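Local coordinates for protein homoserine dehydrogenase (Staphylococcus aureus M1064, PDB 4PG7) that catalyses the NAD(P)-dependent interconversion of L-homoserine and L-aspartate semialdehyde, a step of the aspartic acid pathway, at residues A[241-246]-A[279-284]; A[173-178]-A[269-274]; A[128-133]-A[235-240]. All blocks are in the same frame, centred on the assembly; numbering follows the deposited sequence. Where two conformers were deposited one is given.

Interaction 1 (A[241-246]-A[279-284]); sequences NDVKRR and VNASVE. With LYS (lysine), chain K.
K244 and R245 run parallel to S282 and V283, and three backbone hydrogen bonds hold the pairing: K244 N to A281 O (3.1 Å), V283 N to K244 O (2.8 Å) and R246 N to V283 O. The first is the most bent, 147° at the hydrogen. Around them, CA-H...O contacts fill the ladder, as from E284 CA to R246 O.

Waters extend the polar contact at both ends. One takes the N-H of A281 and donates to D242 O; another joins K244 NZ to A281 O. A third, accepting from R246 NH1 and donating to E284 OE1, links opposite charges whose atoms stay 4.2 Å apart, with the oxygen well out of the guanidinium plane.

Apolar contact belongs to V243, whose two methyls spread along one side of the neighbouring strand. With CG1 opposite the backbone N (chi1 -178°), that branch reaches V283 CG2 at 3.9 Å while CG2 meets A281 CB at 4.0 Å. V227 of helix 220-234 also touches V243.

Past the pairing, the ammonium of a bound lysine sits above one guanidinium face of R246, offset toward its rim, its NZ 3.5 Å from R246 NE, while R246 NH1 is also hydrogen-bonded to V440 O. Thus the short strand 244-245, parallel to 278-289 in the mixed sheet, leads into the lysine pocket of R246, G250, T252, D438 and K439.

Interaction 2 (A[173-178]-A[269-274]); sequences KFMGIL and IGKGIY
F174 and G272, with G176 and G270 two residues further on, are the hydrogen-bonded pairs of an antiparallel ladder that joins strands 171-177 and 264-275 in the large mixed sheet. Each pair is closed by two reciprocal backbone bonds; F174 N to G272 O is 2.9 Å long, and G176 N to G270 O is 2.8 Å.

The F174 ring folds back over the partner strand. Its CG stands between the backbone N and the carbonyl carbon (chi1 68°), a rotamer that lays one ring face on G272: the amide N of G272 lies 3.5 Å above the ring plane over its centre, and G272 CA makes a CH-pi contact 4.0 Å from the ring centroid. With no side chain at G272, the ring can settle directly on the backbone.

On the other face, M175 CG runs alongside K271, 3.9 Å from its CD, and M175 CB meets I269 CG2. K173 lies beside I273, its CG 4.0 Å from I273 CG1, both pointing the same way. Farther out, T229, S230 and S233 of helix 220-234 touch the F174 ring. One carboxylate gathers the two lysines: E444 OE1 forms a salt bridge with K173 NZ and E444 OE2 with K271 NZ, which probably offsets the like charges of K173 NZ and K271 NZ, 5.4 Å apart.

Interaction 3 (A[128-133]-A[235-240]); sequences LAVHLK and NQVIKL
I238 O receives a hydrogen from a water at 2.7 Å, and that water in turn accepts the N-H of V130 at 2.9 Å. The polar link between the two segments is therefore relayed, at the first turn of helix 129-141 in what the order of the six-stranded parallel sheet marks as a Rossmann-type NAD-binding domain. The partner, 235-240, is the connection that leaves helix 220-234 and leads to strand 244-245. Placing a water against the opening turn of a helix satisfies one of the amides that have no earlier carbonyl within the helix to bind.

A side chain of the same turn also binds a backbone N-H. L128, at the N-cap, donates its backbone N-H to H131 ND1, an N...N distance of 3.2 Å. The bond lies almost in the imidazole plane, so it meets the ring at its edge and helps to fix its rotation. The side chain of H131, three residues after the N-cap, thus folds back onto the start of its own helix.

Direct contact is apolar and centres on V237, which faces the helix. Its CG1, set opposite the backbone N (chi1 169°), presses on V130 CG2 at 3.6 Å and also approaches A129 CB at 4.1 Å. The two valine side chains cross at about a right angle. CG2 of V237 takes the other direction, to the base of K133, whose ammonium turns away to a salt bridge with D137. V227 and Y231 of helix 220-234 also touch A129, which is buried. At the far end, L128 CD1 comes within 4.2 Å of L240 CB.

From the N terminus, helix 129-141 of the nucleotide-binding domain opens interaction 3, and strand 171-177 opens interaction 2 before 235-240 returns to close the first loop. Interaction 1 opens at the very next residue, 241, so interactions 3 and 1 stand in series. Segment 269-274 then closes interaction 2, and 279-284 closes interaction 1; interaction 2 thus crosses both of the others. Interactions 1 and 2 share a sheet, since strands 264-275 and 278-289 are consecutive antiparallel neighbours, and S282 O probably bonds K271 N. I238, packed on A281 and V243, connects interaction 3 to that sheet, so one loop touches both the nucleotide-binding domain's helix and the mixed sheet.

Interaction 1 (A[241-246]-A[279-284])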
loop_
_atom_site.group_PDB
_atom_site.type_symbol
_atom_site.label_atom_id
_atom_site.label_comp_id
_atom_site.label_asym_id
_atom_site.label_seq_id
_atom_site.Cartn_x
_atom_site.Cartn_y
_atom_site.Cartn_z
ATOM N N ASN A 241 25.556 -3.197 -9.481
ATOM C CA ASN A 241 25.932 -3.930 -10.679
ATOM C C ASN A 241 25.504 -5.403 -10.659
ATOM O O ASN A 241 25.636 -6.068 -11.655
ATOM C CB ASN A 241 27.429 -3.762 -11.001
ATOM C CG ASN A 241 28.325 -4.342 -9.936
ATOM O OD1 ASN A 241 27.859 -5.019 -9.022
ATOM N ND2 ASN A 241 29.626 -4.082 -10.046
ATOM N N ASP A 242 24.989 -5.896 -9.533
ATOM C CA ASP A 242 24.342 -7.193 -9.488
ATOM C C ASP A 242 22.923 -7.142 -10.088
ATOM O O ASP A 242 22.347 -8.177 -10.340
ATOM C CB ASP A 242 24.230 -7.713 -8.042
ATOM C CG ASP A 242 25.590 -7.964 -7.378
ATOM O OD1 ASP A 242 26.569 -8.306 -8.088
ATOM O OD2 ASP A 242 25.656 -7.839 -6.124
ATOM N N VAL A 243 22.350 -5.962 -10.295
ATOM C CA VAL A 243 21.004 -5.868 -10.859
ATOM C C VAL A 243 21.087 -5.952 -12.378
ATOM O O VAL A 243 21.564 -5.042 -13.021
ATOM C CB VAL A 243 20.283 -4.567 -10.467
ATOM C CG1 VAL A 243 18.866 -4.533 -11.048
ATOM C CG2 VAL A 243 20.227 -4.426 -8.956
ATOM N N LYS A 244 20.606 -7.044 -12.950
ATOM C CA LYS A 244 20.563 -7.169 -14.400
ATOM C C LYS A 244 19.586 -6.139 -14.920
ATOM O O LYS A 244 18.421 -6.156 -14.535
ATOM C CB LYS A 244 20.134 -8.588 -14.804
ATOM C CG LYS A 244 21.148 -9.658 -14.398
ATOM C CD LYS A 244 20.673 -11.053 -14.787
ATOM C CE LYS A 244 21.758 -12.106 -14.591
ATOM N NZ LYS A 244 22.176 -12.234 -13.164
ATOM N N ARG A 245 20.052 -5.258 -15.801
ATOM C CA ARG A 245 19.280 -4.077 -16.167
ATOM C C ARG A 245 19.156 -3.869 -17.668
ATOM O O ARG A 245 20.126 -4.008 -18.398
ATOM C CB ARG A 245 19.951 -2.862 -15.564
ATOM C CG ARG A 245 19.278 -1.545 -15.881
ATOM C CD ARG A 245 20.026 -0.402 -15.225
ATOM N NE ARG A 245 21.442 -0.422 -15.575
ATOM C CZ ARG A 245 21.959 -0.018 -16.731
ATOM N NH1 ARG A 245 21.201 0.453 -17.704
ATOM N NH2 ARG A 245 23.264 -0.091 -16.917
ATOM N N ARG A 246 17.940 -3.565 -18.107
ATOM C CA ARG A 246 17.663 -3.111 -19.460
ATOM C C ARG A 246 16.574 -2.046 -19.367
ATOM O O ARG A 246 15.594 -2.211 -18.633
ATOM C CB ARG A 246 17.192 -4.277 -20.343
ATOM C CG ARG A 246 16.579 -3.844 -21.680
ATOM C CD ARG A 246 15.886 -4.993 -22.404
ATOM N NE ARG A 246 16.831 -5.946 -22.958
ATOM C CZ ARG A 246 16.555 -7.203 -23.314
ATOM N NH1 ARG A 246 15.345 -7.735 -23.160
ATOM N NH2 ARG A 246 17.532 -7.954 -23.807
ATOM N N VAL A 279 19.573 -13.402 -3.538
ATOM C CA VAL A 279 18.661 -12.493 -4.229
ATOM C C VAL A 279 19.002 -12.438 -5.716
ATOM O O VAL A 279 20.132 -12.152 -6.075
ATOM C CB VAL A 279 18.762 -11.059 -3.649
ATOM C CG1 VAL A 279 17.840 -10.086 -4.397
ATOM C CG2 VAL A 279 18.456 -11.054 -2.154
ATOM N N ASN A 280 18.029 -12.709 -6.575
ATOM C CA ASN A 280 18.155 -12.414 -7.997
ATOM C C ASN A 280 17.386 -11.133 -8.301
ATOM O O ASN A 280 16.172 -11.083 -8.128
ATOM C CB ASN A 280 17.588 -13.550 -8.847
ATOM C CG ASN A 280 18.384 -14.819 -8.711
ATOM O OD1 ASN A 280 17.815 -15.892 -8.558
ATOM N ND2 ASN A 280 19.715 -14.708 -8.758
ATOM N N ALA A 281 18.098 -10.110 -8.747
ATOM C CA ALA A 281 17.514 -8.776 -8.910
ATOM C C ALA A 281 17.642 -8.308 -10.346
ATOM O O ALA A 281 18.663 -8.528 -10.971
ATOM C CB ALA A 281 18.201 -7.795 -7.987
ATOM N N SER A 282 16.597 -7.648 -10.856
ATOM C CA SER A 282 16.576 -7.176 -12.233
ATOM C C SER A 282 15.648 -5.997 -12.449
ATOM O O SER A 282 14.721 -5.755 -11.676
ATOM C CB SER A 282 16.138 -8.300 -13.177
ATOM O OG SER A 282 14.896 -8.853 -12.763
ATOM N N VAL A 283 15.914 -5.284 -13.530
ATOM C CA VAL A 283 15.053 -4.241 -14.028
ATOM C C VAL A 283 14.985 -4.464 -15.525
ATOM O O VAL A 283 16.022 -4.458 -16.181
ATOM C CB VAL A 283 15.664 -2.858 -13.779
ATOM C CG1 VAL A 283 14.844 -1.779 -14.462
ATOM C CG2 VAL A 283 15.734 -2.573 -12.297
ATOM N N GLU A 284 13.791 -4.642 -16.074
ATOM C CA GLU A 284 13.662 -4.741 -17.523
ATOM C C GLU A 284 12.223 -4.671 -18.001
ATOM O O GLU A 284 11.283 -4.896 -17.229
ATOM C CB GLU A 284 14.319 -6.024 -18.047
ATOM C CG GLU A 284 13.672 -7.278 -17.550
ATOM C CD GLU A 284 14.484 -8.518 -17.904
ATOM O OE1 GLU A 284 14.858 -8.705 -19.088
ATOM O OE2 GLU A 284 14.713 -9.310 -16.987
HETATM N N LYS K . 13.749 -2.114 -32.295
HETATM C CA LYS K . 14.893 -2.680 -31.503
HETATM C C LYS K . 15.333 -4.051 -32.005
HETATM O O LYS K . 15.864 -4.870 -31.231
HETATM C CB LYS K . 14.517 -2.776 -30.023
HETATM C CG LYS K . 15.699 -2.996 -29.101
HETATM C CD LYS K . 15.487 -4.164 -28.151
HETATM C CE LYS K . 16.754 -4.415 -27.366
HETATM N NZ LYS K . 16.642 -5.553 -26.415
HETATM O OXT LYS K . 15.181 -4.350 -33.200
HETATM O O HOH W 1 20.901 -10.167 -9.026
HETATM O O HOH W 2 19.399 -11.283 -11.945
HETATM O O HOH W 3 13.569 -7.288 -20.997
#

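Interaction 2 (A[173-178]-A[269-274])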
loop_
_atom_site.group_PDB
_atom_site.type_symbol
_atom_site.label_atom_id
_atom_site.label_comp_id
_atom_site.label_asym_id
_atom_site.label_seq_id
_atom_site.Cartn_x
_atom_site.Cartn_y
_atom_site.Cartn_z
ATOM N N LYS A 173 9.375 -12.407 -2.818
ATOM C CA LYS A 173 9.486 -11.769 -4.125
ATOM C C LYS A 173 8.804 -10.405 -4.092
ATOM O O LYS A 173 7.791 -10.230 -3.429
ATOM C CB LYS A 173 8.875 -12.666 -5.214
ATOM C CG LYS A 173 8.841 -12.068 -6.623
ATOM C CD LYS A 173 8.325 -13.092 -7.626
ATOM C CE LYS A 173 8.204 -12.501 -9.019
ATOM N NZ LYS A 173 7.489 -13.403 -9.965
ATOM N N PHE A 174 9.383 -9.437 -4.787
ATOM C CA PHE A 174 8.667 -8.202 -5.087
ATOM C C PHE A 174 8.829 -7.852 -6.538
ATOM O O PHE A 174 9.840 -8.175 -7.155
ATOM C CB PHE A 174 9.139 -7.042 -4.201
ATOM C CG PHE A 174 10.546 -6.581 -4.479
ATOM C CD1 PHE A 174 10.808 -5.665 -5.501
ATOM C CD2 PHE A 174 11.597 -7.018 -3.712
ATOM C CE1 PHE A 174 12.091 -5.229 -5.766
ATOM C CE2 PHE A 174 12.890 -6.577 -3.968
ATOM C CZ PHE A 174 13.143 -5.698 -4.998
ATOM N N MET A 175 7.819 -7.179 -7.074
ATOM C CA MET A 175 7.865 -6.616 -8.417
ATOM C C MET A 175 7.342 -5.201 -8.321
ATOM O O MET A 175 6.303 -4.969 -7.698
ATOM C CB MET A 175 6.956 -7.384 -9.371
ATOM C CG MET A 175 7.353 -8.809 -9.599
ATOM S SD MET A 175 6.329 -9.520 -10.883
ATOM C CE MET A 175 4.764 -9.702 -10.072
ATOM N N GLY A 176 8.020 -4.268 -8.968
ATOM C CA GLY A 176 7.623 -2.905 -8.872
ATOM C C GLY A 176 7.747 -2.097 -10.123
ATOM O O GLY A 176 8.600 -2.370 -10.984
ATOM N N ILE A 177 6.876 -1.094 -10.221
ATOM C CA ILE A 177 7.019 -0.025 -11.188
ATOM C C ILE A 177 7.647 1.101 -10.387
ATOM O O ILE A 177 6.999 1.630 -9.496
ATOM C CB ILE A 177 5.665 0.348 -11.800
ATOM C CG1 ILE A 177 5.166 -0.834 -12.640
ATOM C CG2 ILE A 177 5.775 1.637 -12.606
ATOM C CD1 ILE A 177 3.702 -0.789 -13.039
ATOM N N LEU A 178 8.934 1.381 -10.654
ATOM C CA LEU A 178 9.767 2.134 -9.738
ATOM C C LEU A 178 10.336 3.406 -10.319
ATOM O O LEU A 178 11.115 4.095 -9.654
ATOM C CB LEU A 178 10.916 1.281 -9.209
ATOM C CG LEU A 178 10.478 0.015 -8.474
ATOM C CD1 LEU A 178 11.698 -0.789 -8.059
ATOM C CD2 LEU A 178 9.647 0.362 -7.253
ATOM N N ILE A 269 9.723 -3.243 -15.103
ATOM C CA ILE A 269 9.571 -3.885 -13.797
ATOM C C ILE A 269 10.925 -4.095 -13.120
ATOM O O ILE A 269 11.860 -4.616 -13.732
ATOM C CB ILE A 269 8.890 -5.238 -13.942
ATOM C CG1 ILE A 269 7.455 -5.073 -14.498
ATOM C CG2 ILE A 269 8.854 -6.022 -12.618
ATOM C CD1 ILE A 269 6.513 -4.361 -13.585
ATOM N N GLY A 270 11.020 -3.652 -11.869
ATOM C CA GLY A 270 12.152 -3.941 -11.017
ATOM C C GLY A 270 11.712 -5.055 -10.104
ATOM O O GLY A 270 10.638 -4.995 -9.474
ATOM N N LYS A 271 12.512 -6.107 -10.065
ATOM C CA LYS A 271 12.102 -7.363 -9.450
ATOM C C LYS A 271 13.217 -7.853 -8.557
ATOM O O LYS A 271 14.391 -7.784 -8.936
ATOM C CB LYS A 271 11.868 -8.359 -10.568
ATOM C CG LYS A 271 11.219 -9.637 -10.179
ATOM C CD LYS A 271 10.530 -10.281 -11.388
ATOM C CE LYS A 271 11.492 -10.830 -12.429
ATOM N NZ LYS A 271 10.731 -11.270 -13.657
ATOM N N GLY A 272 12.850 -8.365 -7.391
ATOM C CA GLY A 272 13.780 -9.085 -6.543
ATOM C C GLY A 272 13.162 -10.387 -6.085
ATOM O O GLY A 272 12.060 -10.389 -5.520
ATOM N N ILE A 273 13.869 -11.487 -6.339
ATOM C CA ILE A 273 13.445 -12.833 -5.934
ATOM C C ILE A 273 14.488 -13.405 -4.969
ATOM O O ILE A 273 15.667 -13.465 -5.297
ATOM C CB ILE A 273 13.309 -13.759 -7.160
ATOM C CG1 ILE A 273 12.320 -13.170 -8.176
ATOM C CG2 ILE A 273 12.861 -15.148 -6.721
ATOM C CD1 ILE A 273 12.304 -13.869 -9.522
ATOM N N TYR A 274 14.048 -13.796 -3.778
ATOM C CA TYR A 274 14.934 -14.290 -2.736
ATOM C C TYR A 274 14.713 -15.786 -2.619
ATOM O O TYR A 274 13.714 -16.211 -2.058
ATOM C CB TYR A 274 14.622 -13.597 -1.411
ATOM C CG TYR A 274 15.545 -13.906 -0.243
ATOM C CD1 TYR A 274 16.901 -14.170 -0.432
ATOM C CD2 TYR A 274 15.067 -13.864 1.065
ATOM C CE1 TYR A 274 17.738 -14.416 0.645
ATOM C CE2 TYR A 274 15.898 -14.102 2.145
ATOM C CZ TYR A 274 17.233 -14.383 1.929
ATOM O OH TYR A 274 18.059 -14.628 3.001
#

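Interaction 3 (A[128-133]-A[235-240])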
loop_
_atom_site.group_PDB
_atom_site.type_symbol
_atom_site.label_atom_id
_atom_site.label_comp_id
_atom_site.label_asym_id
_atom_site.label_seq_id
_atom_site.Cartn_x
_atom_site.Cartn_y
_atom_site.Cartn_z
ATOM N N LEU A 128 23.061 3.536 -1.314
ATOM C CA LEU A 128 22.663 2.204 -1.727
ATOM C C LEU A 128 22.740 1.309 -0.495
ATOM O O LEU A 128 23.024 1.794 0.618
ATOM C CB LEU A 128 23.555 1.722 -2.873
ATOM C CG LEU A 128 23.322 2.497 -4.177
ATOM C CD1 LEU A 128 24.430 2.269 -5.197
ATOM C CD2 LEU A 128 21.981 2.152 -4.792
ATOM N N ALA A 129 22.481 0.016 -0.678
ATOM C CA ALA A 129 22.350 -0.894 0.438
ATOM C C ALA A 129 23.655 -1.014 1.227
ATOM O O ALA A 129 23.625 -1.045 2.454
ATOM C CB ALA A 129 21.901 -2.266 -0.032
ATOM N N VAL A 130 24.777 -1.088 0.515
ATOM C CA VAL A 130 26.101 -1.174 1.142
ATOM C C VAL A 130 26.268 -0.033 2.151
ATOM O O VAL A 130 26.696 -0.241 3.295
ATOM C CB VAL A 130 27.237 -1.120 0.089
ATOM C CG1 VAL A 130 28.606 -0.962 0.753
ATOM C CG2 VAL A 130 27.247 -2.395 -0.749
ATOM N N HIS A 131 25.859 1.155 1.726
ATOM C CA HIS A 131 26.000 2.346 2.531
ATOM C C HIS A 131 25.071 2.341 3.741
ATOM O O HIS A 131 25.502 2.658 4.856
ATOM C CB HIS A 131 25.793 3.578 1.634
ATOM C CG HIS A 131 26.694 3.577 0.436
ATOM N ND1 HIS A 131 26.228 3.466 -0.857
ATOM C CD2 HIS A 131 28.043 3.573 0.347
ATOM C CE1 HIS A 131 27.246 3.448 -1.697
ATOM N NE2 HIS A 131 28.361 3.503 -0.989
ATOM N N LEU A 132 23.804 2.004 3.526
ATOM C CA LEU A 132 22.824 1.995 4.608
ATOM C C LEU A 132 23.180 0.968 5.676
ATOM O O LEU A 132 22.953 1.198 6.866
ATOM C CB LEU A 132 21.419 1.709 4.085
ATOM C CG LEU A 132 20.823 2.757 3.141
ATOM C CD1 LEU A 132 19.510 2.239 2.555
ATOM C CD2 LEU A 132 20.626 4.101 3.843
ATOM N N LYS A 133 23.734 -0.154 5.237
ATOM C CA LYS A 133 24.124 -1.224 6.131
ATOM C C LYS A 133 25.225 -0.748 7.071
ATOM O O LYS A 133 25.085 -0.848 8.295
ATOM C CB LYS A 133 24.598 -2.427 5.319
ATOM C CG LYS A 133 25.279 -3.519 6.115
ATOM C CD LYS A 133 24.394 -4.058 7.223
ATOM C CE LYS A 133 24.924 -5.393 7.741
ATOM N NZ LYS A 133 24.375 -5.712 9.091
ATOM N N ASN A 235 16.611 -8.030 3.897
ATOM C CA ASN A 235 17.763 -7.790 4.760
ATOM C C ASN A 235 19.068 -8.307 4.150
ATOM O O ASN A 235 19.951 -8.780 4.850
ATOM C CB ASN A 235 17.529 -8.393 6.143
ATOM C CG ASN A 235 16.194 -7.983 6.741
ATOM O OD1 ASN A 235 15.796 -6.822 6.658
ATOM N ND2 ASN A 235 15.496 -8.936 7.346
ATOM N N GLN A 236 19.177 -8.202 2.832
ATOM C CA GLN A 236 20.374 -8.610 2.114
ATOM C C GLN A 236 20.894 -7.417 1.358
ATOM O O GLN A 236 20.127 -6.663 0.782
ATOM C CB GLN A 236 20.057 -9.706 1.103
ATOM C CG GLN A 236 19.622 -11.023 1.722
ATOM C CD GLN A 236 20.754 -11.759 2.405
ATOM O OE1 GLN A 236 20.626 -12.180 3.550
ATOM N NE2 GLN A 236 21.870 -11.916 1.710
ATOM N N VAL A 237 22.209 -7.292 1.321
ATOM C CA VAL A 237 22.865 -6.242 0.594
ATOM C C VAL A 237 23.269 -6.774 -0.763
ATOM O O VAL A 237 24.028 -7.721 -0.839
ATOM C CB VAL A 237 24.133 -5.782 1.340
ATOM C CG1 VAL A 237 24.971 -4.864 0.470
ATOM C CG2 VAL A 237 23.765 -5.108 2.656
ATOM N N ILE A 238 22.781 -6.156 -1.832
ATOM C CA ILE A 238 23.305 -6.434 -3.169
ATOM C C ILE A 238 23.926 -5.172 -3.719
ATOM O O ILE A 238 23.609 -4.088 -3.267
ATOM C CB ILE A 238 22.215 -6.959 -4.132
ATOM C CG1 ILE A 238 21.171 -5.885 -4.461
ATOM C CG2 ILE A 238 21.548 -8.186 -3.536
ATOM C CD1 ILE A 238 20.149 -6.334 -5.489
ATOM N N LYS A 239 24.792 -5.315 -4.715
ATOM C CA LYS A 239 25.406 -4.164 -5.366
ATOM C C LYS A 239 24.574 -3.728 -6.565
ATOM O O LYS A 239 23.879 -4.552 -7.183
ATOM C CB LYS A 239 26.813 -4.540 -5.835
ATOM C CG LYS A 239 27.776 -4.945 -4.717
ATOM C CD LYS A 239 29.080 -5.510 -5.288
ATOM N N LEU A 240 24.662 -2.446 -6.925
ATOM C CA LEU A 240 23.972 -1.954 -8.096
ATOM C C LEU A 240 24.302 -2.797 -9.328
ATOM O O LEU A 240 23.423 -3.074 -10.139
ATOM C CB LEU A 240 24.287 -0.480 -8.360
ATOM C CG LEU A 240 23.607 0.198 -9.563
ATOM C CD1 LEU A 240 22.088 0.073 -9.495
ATOM C CD2 LEU A 240 24.020 1.672 -9.633
HETATM O O HOH W 4 24.415 -1.673 -2.327
#